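Local coordinates for bacterioferritin comigratory protein (Xylella fastidiosa, PDB 3IXR) that probably reduces hydrogen peroxide and organic hydroperoxides as a thiol-dependent peroxiredoxin of the PrxQ type, at residues A[35-40]-A[94-99]. The protein carries 1 engineered substitution. Residues are numbered along the deposited sequence; the frame is centred on the assembly and turned at random.
Sequences PLMLSG and DSVKSH
M37 meets V96 through its methyl end: in one of two modelled conformers, CE lies 3.6 Å from V96 CG2, the two side chains crossing at about a right angle. There the thioether chain runs extended as far as the sulfur and then bends (chi3 57°), but a second conformer makes this touch doubtful as a fixed one. L38 directs its CB away from the helix, its side chain packing on V113, and the backbone makes a firmer contact, with L38 O 3.8 Å from V96 CG1. The V96 rotamer, CG1 anti to the backbone N (chi1 177°), sets that methyl by L38 O and CG2 by M37 CE. S39 comes next, its CB 4.0 Å from H99 CB, while its OG is hydrogen-bonded to L112 N. G40 ends the walk, its N donating to OD1 of D100, the residue after H99. S95 caps the helix from just before its first residue, OG accepting from S98 N at 2.9 Å. H99 is held at both ring nitrogens, ND1 by D62 and NE2 by V113 O. In this thioredoxin-like fold the contact joins the end of strand 36-38 to the first turn of helix 96-106: the direct touch is apolar, and polar anchoring comes through strand 112-114, D62 and D100.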
# COMPACT_ATOMS: atom_id res chain seq x y z
N PRO A 35 -3.41 11.72 9.53
CA PRO A 35 -4.17 10.64 10.12
C PRO A 35 -4.76 9.69 9.08
O PRO A 35 -5.40 10.16 8.14
CB PRO A 35 -5.28 11.39 10.90
CG PRO A 35 -4.78 12.79 11.04
CD PRO A 35 -4.02 13.03 9.75
N LEU A 36 -4.50 8.42 9.25
CA LEU A 36 -4.95 7.35 8.30
C LEU A 36 -6.18 6.70 8.93
O LEU A 36 -6.09 6.25 10.05
CB LEU A 36 -3.88 6.27 8.18
CG LEU A 36 -2.46 6.75 7.72
CD1 LEU A 36 -1.43 5.61 7.72
CD2 LEU A 36 -2.55 7.42 6.41
N MET A 37 -7.30 6.64 8.20
CA MET A 37 -8.46 5.87 8.65
C MET A 37 -8.29 4.46 8.11
O MET A 37 -8.19 4.33 6.88
CB MET A 37 -9.75 6.44 8.06
CG MET A 37 -10.11 7.79 8.62
SD MET A 37 -11.62 8.41 7.86
CE MET A 37 -12.82 7.10 8.21
N LEU A 38 -8.27 3.46 9.00
CA LEU A 38 -8.03 2.07 8.61
C LEU A 38 -9.23 1.20 8.78
O LEU A 38 -10.16 1.48 9.57
CB LEU A 38 -6.86 1.47 9.40
CG LEU A 38 -5.38 1.76 9.00
CD1 LEU A 38 -5.11 3.14 8.59
CD2 LEU A 38 -4.48 1.27 10.18
N SER A 39 -9.20 0.04 8.11
CA SER A 39 -10.19 -0.97 8.41
C SER A 39 -10.26 -1.28 9.91
O SER A 39 -9.32 -1.07 10.69
CB SER A 39 -9.91 -2.23 7.58
OG SER A 39 -8.57 -2.62 7.82
N GLY A 40 -11.45 -1.66 10.37
CA GLY A 40 -11.57 -1.83 11.83
C GLY A 40 -11.90 -0.56 12.63
O GLY A 40 -11.95 -0.63 13.89
N ASP A 94 -11.70 3.56 -1.16
CA ASP A 94 -13.01 3.03 -0.68
C ASP A 94 -13.18 3.29 0.79
O ASP A 94 -12.26 3.56 1.53
CB ASP A 94 -13.05 1.48 -0.90
CG ASP A 94 -13.04 1.14 -2.36
OD1 ASP A 94 -14.03 1.47 -3.06
OD2 ASP A 94 -11.98 0.59 -2.85
N SER A 95 -14.45 3.26 1.20
CA SER A 95 -14.75 3.52 2.57
C SER A 95 -14.27 2.53 3.56
O SER A 95 -13.89 1.36 3.21
CB SER A 95 -16.27 3.61 2.74
OG SER A 95 -16.88 2.32 2.43
N VAL A 96 -14.20 2.90 4.85
CA VAL A 96 -13.97 1.93 5.89
C VAL A 96 -14.99 0.75 5.84
O VAL A 96 -14.62 -0.42 6.07
CB VAL A 96 -13.96 2.57 7.31
CG1 VAL A 96 -13.78 1.49 8.39
CG2 VAL A 96 -12.76 3.56 7.34
N LYS A 97 -16.26 1.08 5.62
CA LYS A 97 -17.28 -0.01 5.56
C LYS A 97 -16.97 -0.98 4.48
O LYS A 97 -16.97 -2.23 4.73
CB LYS A 97 -18.65 0.63 5.31
CG LYS A 97 -19.71 -0.39 5.21
CD LYS A 97 -21.08 0.30 5.03
CE LYS A 97 -21.80 0.22 6.31
NZ LYS A 97 -21.10 1.08 7.26
N SER A 98 -16.62 -0.43 3.33
CA SER A 98 -16.25 -1.31 2.17
C SER A 98 -15.03 -2.17 2.55
O SER A 98 -14.93 -3.41 2.24
CB SER A 98 -15.88 -0.43 0.98
OG SER A 98 -15.47 -1.26 -0.15
N HIS A 99 -13.99 -1.52 3.09
CA HIS A 99 -12.78 -2.27 3.54
C HIS A 99 -13.07 -3.38 4.54
O HIS A 99 -12.47 -4.44 4.49
CB HIS A 99 -11.76 -1.32 4.19
CG HIS A 99 -10.99 -0.48 3.20
ND1 HIS A 99 -11.12 -0.61 1.83
CD2 HIS A 99 -10.02 0.46 3.40
CE1 HIS A 99 -10.26 0.20 1.23
NE2 HIS A 99 -9.62 0.88 2.17